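Local coordinates for oxidoreductase, NAD-binding/iron-sulfur cluster-binding protein (Nitratireductor pacificus pht-3B, PDB 6ZXU), which acts as a catabolic reductive dehalogenase, probably removing halogen from organohalides at a bound cobalamin with electrons relayed through two 4Fe-4S clusters, at residues A[305-319]-A[400-412]. Residues are numbered along the deposited sequence; the frame is centred on the assembly and turned at random.
Sequences RQEIQRVAKRGDFFK and AEPWMYYASDEVE
Ile308 lays its CD1 methyl over one face of the Trp403 indole, 3.9 Å from the centroid of the six-membered ring, a CH-pi contact; Met404 CG lies over the opposite face. Beside the indole, Arg305 passes its CG by NE1 and grips Glu401 side-on, NE to OE1 at 2.7 Å and NH2 to OE2 at 3.1 Å. Both bonds use syn lone pairs, and the guanidinium and carboxylate are nearly coplanar, 11° apart. Glu401 OE1 also accepts from Trp403 NE1, which approaches from above the carboxylate plane, so one oxygen ties the ion pair to the indole.

Further along, Arg310 bends at chi3 (64°) and turns its guanidinium into the backbone of the other loop: NH2 donates to Tyr406 O at 2.7 Å, almost straight, and NE more obliquely to Tyr405 O. NH2 also bonds Ile416 O. Two backbone bonds, Ala407 N to Val311 O and Lys313 N to Ser408 O, join the two segments here, while one water bridges Val311 N and Tyr405 O and another links Gln309 O with Trp403 O.

Lys313 crosses Tyr406 at about a right angle, with CG 3.5 Å from the ring centroid over one face, and its ammonium NZ hydrogen-bonds Ser482 O. The salt bridges to Glu410 are long, from Lys313 to OE1 and from Lys319 to OE2. Tyr406 OH bonds the cobalamin, as does Phe317 N, and a water joins this hydroxyl to OD2 of Asp316, the N-cap residue of helix 317-323, whose OD1 accepts from Lys319 N and more weakly from Phe318 N. The loop after strand 394-399 is thus joined to the approach to that helix at the cofactor pocket, and the two lysines probably help stabilise a charged Glu410, while Lys313 probably limits movement of the Tyr406 ring on that face.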
loop_
_atom_site.group_PDB
_atom_site.type_symbol
_atom_site.label_atom_id
_atom_site.label_comp_id
_atom_site.label_asym_id
_atom_site.label_seq_id
_atom_site.Cartn_x
_atom_site.Cartn_y
_atom_site.Cartn_z
ATOM N N ARG A 305 20.783 13.085 -17.237
ATOM C CA ARG A 305 19.530 13.177 -17.951
ATOM C C ARG A 305 19.695 13.141 -19.460
ATOM O O ARG A 305 18.875 12.516 -20.175
ATOM C CB ARG A 305 18.810 14.438 -17.591
ATOM C CG ARG A 305 18.284 14.452 -16.182
ATOM C CD ARG A 305 17.889 15.858 -15.811
ATOM N NE ARG A 305 17.105 15.825 -14.624
ATOM C CZ ARG A 305 17.607 15.588 -13.421
ATOM N NH1 ARG A 305 18.904 15.326 -13.228
ATOM N NH2 ARG A 305 16.770 15.543 -12.416
ATOM N N GLN A 306 20.768 13.747 -19.989
ATOM C CA GLN A 306 20.947 13.727 -21.442
ATOM C C GLN A 306 21.260 12.351 -21.980
ATOM O O GLN A 306 21.141 12.139 -23.171
ATOM C CB GLN A 306 22.026 14.707 -21.884
ATOM C CG GLN A 306 21.581 16.113 -21.740
ATOM C CD GLN A 306 22.665 17.082 -22.255
ATOM O OE1 GLN A 306 23.558 17.443 -21.526
ATOM N NE2 GLN A 306 22.636 17.345 -23.494
ATOM N N GLU A 307 21.600 11.386 -21.122
ATOM C CA GLU A 307 21.909 10.050 -21.587
ATOM C C GLU A 307 20.794 9.010 -21.272
ATOM O O GLU A 307 20.980 7.832 -21.509
ATOM C CB GLU A 307 23.207 9.599 -20.989
ATOM C CG GLU A 307 24.385 10.458 -21.453
ATOM C CD GLU A 307 25.774 10.065 -20.834
ATOM O OE1 GLU A 307 26.758 10.919 -20.797
ATOM O OE2 GLU A 307 25.895 8.894 -20.333
ATOM N N ILE A 308 19.681 9.447 -20.704
ATOM C CA ILE A 308 18.625 8.523 -20.341
ATOM C C ILE A 308 17.665 8.356 -21.535
ATOM O O ILE A 308 16.985 9.289 -21.869
ATOM C CB ILE A 308 17.840 8.997 -19.099
ATOM C CG1 ILE A 308 18.713 9.096 -17.887
ATOM C CG2 ILE A 308 16.707 8.036 -18.846
ATOM C CD1 ILE A 308 18.071 9.771 -16.682
ATOM N N GLN A 309 17.588 7.175 -22.104
ATOM C CA GLN A 309 16.632 6.916 -23.162
ATOM C C GLN A 309 15.305 6.478 -22.585
ATOM O O GLN A 309 15.245 5.805 -21.549
ATOM C CB GLN A 309 17.092 5.839 -24.074
ATOM C CG GLN A 309 18.295 6.139 -24.874
ATOM C CD GLN A 309 18.739 4.864 -25.669
ATOM O OE1 GLN A 309 19.892 4.445 -25.609
ATOM N NE2 GLN A 309 17.821 4.248 -26.375
ATOM N N ARG A 310 14.218 6.911 -23.217
ATOM C CA ARG A 310 12.862 6.478 -22.871
ATOM C C ARG A 310 12.619 5.035 -23.447
ATOM O O ARG A 310 13.192 4.649 -24.447
ATOM C CB ARG A 310 11.822 7.501 -23.342
ATOM C CG ARG A 310 11.844 8.763 -22.523
ATOM C CD ARG A 310 11.012 9.854 -23.126
ATOM N NE ARG A 310 9.598 9.496 -23.155
ATOM C CZ ARG A 310 8.660 10.222 -23.718
ATOM N NH1 ARG A 310 8.983 11.307 -24.359
ATOM N NH2 ARG A 310 7.419 9.814 -23.746
ATOM N N VAL A 311 11.849 4.257 -22.699
ATOM C CA VAL A 311 11.676 2.813 -22.853
ATOM C C VAL A 311 10.223 2.558 -23.274
ATOM O O VAL A 311 9.281 3.244 -22.750
ATOM C CB VAL A 311 11.934 2.100 -21.462
ATOM C CG1 VAL A 311 11.894 0.616 -21.631
ATOM C CG2 VAL A 311 13.295 2.558 -20.929
ATOM N N ALA A 312 10.008 1.683 -24.229
ATOM C CA ALA A 312 8.661 1.274 -24.568
ATOM C C ALA A 312 7.958 0.636 -23.304
ATOM O O ALA A 312 8.606 -0.086 -22.549
ATOM C CB ALA A 312 8.692 0.256 -25.720
ATOM N N LYS A 313 6.676 0.900 -23.085
ATOM C CA LYS A 313 5.902 0.126 -22.090
ATOM C C LYS A 313 5.997 -1.386 -22.350
ATOM O O LYS A 313 5.952 -2.171 -21.453
ATOM C CB LYS A 313 4.414 0.490 -22.077
ATOM C CG LYS A 313 4.071 1.510 -21.084
ATOM C CD LYS A 313 2.605 1.735 -20.864
ATOM C CE LYS A 313 2.071 0.657 -19.953
ATOM N NZ LYS A 313 0.677 1.116 -19.586
ATOM N N ARG A 314 6.130 -1.748 -23.600
ATOM C CA ARG A 314 6.296 -3.110 -24.009
ATOM C C ARG A 314 7.572 -3.758 -23.448
ATOM O O ARG A 314 7.703 -5.007 -23.445
ATOM C CB ARG A 314 6.254 -3.181 -25.550
ATOM C CG ARG A 314 6.524 -4.555 -26.195
ATOM C CD ARG A 314 5.490 -5.650 -25.844
ATOM N NE ARG A 314 5.839 -6.840 -26.587
ATOM C CZ ARG A 314 6.832 -7.666 -26.272
ATOM N NH1 ARG A 314 7.481 -7.487 -25.164
ATOM N NH2 ARG A 314 7.138 -8.706 -27.002
ATOM N N GLY A 315 8.504 -2.958 -22.922
ATOM C CA GLY A 315 9.698 -3.467 -22.273
ATOM C C GLY A 315 9.621 -3.752 -20.783
ATOM O O GLY A 315 10.560 -4.353 -20.245
ATOM N N ASP A 316 8.569 -3.288 -20.113
ATOM C CA ASP A 316 8.203 -3.704 -18.748
ATOM C C ASP A 316 8.239 -5.255 -18.797
ATOM O O ASP A 316 7.605 -5.836 -19.650
ATOM C CB ASP A 316 6.826 -3.096 -18.479
ATOM C CG ASP A 316 5.970 -3.804 -17.353
ATOM O OD1 ASP A 316 6.125 -5.005 -17.112
ATOM O OD2 ASP A 316 5.049 -3.088 -16.772
ATOM N N PHE A 317 8.948 -5.918 -17.898
ATOM C CA PHE A 317 9.076 -7.345 -17.982
ATOM C C PHE A 317 7.806 -8.150 -17.675
ATOM O O PHE A 317 7.750 -9.279 -18.134
ATOM C CB PHE A 317 10.248 -7.922 -17.201
ATOM C CG PHE A 317 11.497 -8.059 -18.019
ATOM C CD1 PHE A 317 12.109 -6.966 -18.509
ATOM C CD2 PHE A 317 12.110 -9.305 -18.200
ATOM C CE1 PHE A 317 13.275 -7.065 -19.275
ATOM C CE2 PHE A 317 13.243 -9.435 -18.960
ATOM C CZ PHE A 317 13.855 -8.286 -19.500
ATOM N N PHE A 318 6.799 -7.605 -17.018
ATOM C CA PHE A 318 5.481 -8.290 -17.037
ATOM C C PHE A 318 4.878 -8.290 -18.439
ATOM O O PHE A 318 4.262 -9.269 -18.822
ATOM C CB PHE A 318 4.507 -7.649 -16.074
ATOM C CG PHE A 318 4.860 -7.879 -14.625
ATOM C CD1 PHE A 318 5.222 -9.145 -14.205
ATOM C CD2 PHE A 318 4.899 -6.820 -13.718
ATOM C CE1 PHE A 318 5.559 -9.371 -12.887
ATOM C CE2 PHE A 318 5.270 -7.044 -12.387
ATOM C CZ PHE A 318 5.556 -8.312 -11.993
ATOM N N LYS A 319 4.974 -7.178 -19.183
ATOM C CA LYS A 319 4.511 -7.129 -20.567
ATOM C C LYS A 319 5.309 -8.073 -21.456
ATOM O O LYS A 319 4.752 -8.754 -22.328
ATOM C CB LYS A 319 4.562 -5.702 -21.129
ATOM C CG LYS A 319 3.762 -4.692 -20.364
ATOM C CD LYS A 319 2.506 -5.319 -19.963
ATOM C CE LYS A 319 1.377 -4.333 -19.849
ATOM N NZ LYS A 319 1.552 -3.422 -18.787
ATOM N N ALA A 400 7.626 16.361 -13.446
ATOM C CA ALA A 400 7.484 15.168 -14.293
ATOM C C ALA A 400 8.328 15.362 -15.531
ATOM O O ALA A 400 7.869 15.895 -16.539
ATOM C CB ALA A 400 6.013 14.948 -14.672
ATOM N N GLU A 401 9.565 14.945 -15.471
ATOM C CA GLU A 401 10.470 15.146 -16.555
ATOM C C GLU A 401 10.180 14.208 -17.696
ATOM O O GLU A 401 9.611 13.143 -17.507
ATOM C CB GLU A 401 11.879 15.058 -16.060
ATOM C CG GLU A 401 12.128 16.011 -14.912
ATOM C CD GLU A 401 13.569 16.003 -14.440
ATOM O OE1 GLU A 401 14.466 16.072 -15.312
ATOM O OE2 GLU A 401 13.820 15.922 -13.189
ATOM N N PRO A 402 10.472 14.616 -18.932
ATOM C CA PRO A 402 10.031 13.800 -20.074
ATOM C C PRO A 402 10.580 12.412 -20.060
ATOM O O PRO A 402 9.877 11.458 -20.457
ATOM C CB PRO A 402 10.528 14.602 -21.345
ATOM C CG PRO A 402 10.577 16.004 -20.803
ATOM C CD PRO A 402 11.018 15.930 -19.376
ATOM N N TRP A 403 11.789 12.250 -19.550
ATOM C CA TRP A 403 12.381 10.927 -19.569
ATOM C C TRP A 403 11.702 9.978 -18.532
ATOM O O TRP A 403 12.094 8.814 -18.482
ATOM C CB TRP A 403 13.910 11.002 -19.305
ATOM C CG TRP A 403 14.282 11.823 -18.115
ATOM C CD1 TRP A 403 14.494 13.170 -18.078
ATOM C CD2 TRP A 403 14.466 11.367 -16.790
ATOM N NE1 TRP A 403 14.816 13.556 -16.805
ATOM C CE2 TRP A 403 14.774 12.451 -16.010
ATOM C CE3 TRP A 403 14.368 10.101 -16.168
ATOM C CZ2 TRP A 403 15.052 12.331 -14.647
ATOM C CZ3 TRP A 403 14.651 10.000 -14.858
ATOM C CH2 TRP A 403 14.995 11.104 -14.104
ATOM N N MET A 404 10.814 10.496 -17.679
ATOM C CA MET A 404 10.070 9.670 -16.676
ATOM C C MET A 404 8.799 9.012 -17.321
ATOM O O MET A 404 8.243 8.078 -16.768
ATOM C CB MET A 404 9.618 10.519 -15.506
ATOM C CG MET A 404 10.755 11.120 -14.682
ATOM S SD MET A 404 10.062 12.159 -13.403
ATOM C CE MET A 404 11.530 12.641 -12.504
ATOM N N TYR A 405 8.380 9.490 -18.504
ATOM C CA TYR A 405 7.304 8.885 -19.242
ATOM C C TYR A 405 7.834 7.773 -20.102
ATOM O O TYR A 405 8.931 7.865 -20.660
ATOM C CB TYR A 405 6.579 9.922 -20.111
ATOM C CG TYR A 405 5.832 11.013 -19.381
ATOM C CD1 TYR A 405 6.504 12.072 -18.798
ATOM C CD2 TYR A 405 4.468 11.003 -19.313
ATOM C CE1 TYR A 405 5.817 13.089 -18.162
ATOM C CE2 TYR A 405 3.761 12.024 -18.694
ATOM C CZ TYR A 405 4.411 13.064 -18.142
ATOM O OH TYR A 405 3.720 14.063 -17.551
ATOM N N TYR A 406 7.067 6.717 -20.254
ATOM C CA TYR A 406 7.378 5.687 -21.232
ATOM C C TYR A 406 7.386 6.260 -22.654
ATOM O O TYR A 406 6.765 7.274 -22.939
ATOM C CB TYR A 406 6.365 4.563 -21.192
ATOM C CG TYR A 406 6.397 3.693 -19.955
ATOM C CD1 TYR A 406 7.388 2.753 -19.792
ATOM C CD2 TYR A 406 5.370 3.767 -19.006
ATOM C CE1 TYR A 406 7.404 1.976 -18.638
ATOM C CE2 TYR A 406 5.370 2.998 -17.886
ATOM C CZ TYR A 406 6.377 2.109 -17.713
ATOM O OH TYR A 406 6.359 1.267 -16.608
ATOM N N ALA A 407 8.128 5.635 -23.528
ATOM C CA ALA A 407 8.235 6.113 -24.932
ATOM C C ALA A 407 6.969 5.895 -25.750
ATOM O O ALA A 407 6.563 6.750 -26.551
ATOM C CB ALA A 407 9.415 5.460 -25.602
ATOM N N SER A 408 6.314 4.769 -25.519
ATOM C CA SER A 408 5.165 4.326 -26.328
ATOM C C SER A 408 4.328 3.330 -25.514
ATOM O O SER A 408 4.858 2.691 -24.573
ATOM C CB SER A 408 5.655 3.663 -27.616
ATOM O OG SER A 408 6.533 2.554 -27.388
ATOM N N ASP A 409 3.048 3.219 -25.835
ATOM C CA ASP A 409 2.175 2.240 -25.170
ATOM C C ASP A 409 2.391 0.856 -25.788
ATOM O O ASP A 409 2.923 0.698 -26.907
ATOM C CB ASP A 409 0.701 2.675 -25.206
ATOM C CG ASP A 409 0.035 2.366 -26.565
ATOM O OD1 ASP A 409 0.317 3.090 -27.559
ATOM O OD2 ASP A 409 -0.770 1.395 -26.652
ATOM N N GLU A 410 1.980 -0.167 -25.056
ATOM C CA GLU A 410 2.230 -1.560 -25.493
ATOM C C GLU A 410 1.060 -2.178 -26.302
ATOM O O GLU A 410 1.187 -3.243 -26.791
ATOM C CB GLU A 410 2.531 -2.455 -24.280
ATOM C CG GLU A 410 1.335 -2.894 -23.384
ATOM C CD GLU A 410 0.583 -1.786 -22.623
ATOM O OE1 GLU A 410 0.891 -0.559 -22.822
ATOM O OE2 GLU A 410 -0.337 -2.185 -21.802
ATOM N N VAL A 411 -0.077 -1.518 -26.324
ATOM C CA VAL A 411 -1.228 -2.114 -26.965
ATOM C C VAL A 411 -1.263 -1.703 -28.445
ATOM O O VAL A 411 -1.218 -2.567 -29.322
ATOM C CB VAL A 411 -2.538 -1.696 -26.286
ATOM C CG1 VAL A 411 -3.766 -2.226 -27.093
ATOM C CG2 VAL A 411 -2.544 -2.224 -24.860
ATOM N N GLU A 412 -1.356 -0.395 -28.701
ATOM C CA GLU A 412 -1.373 0.185 -30.071
ATOM C C GLU A 412 0.065 0.582 -30.505
ATOM O O GLU A 412 0.314 0.782 -31.685
ATOM C CB GLU A 412 -2.347 1.409 -30.143
HETATM O O HOH W 1 13.145 6.485 -19.334
HETATM O O HOH W 2 10.564 5.891 -20.369
HETATM O O HOH W 3 -1.149 -1.265 -18.713
HETATM O O HOH W 4 3.765 -0.219 -16.265
#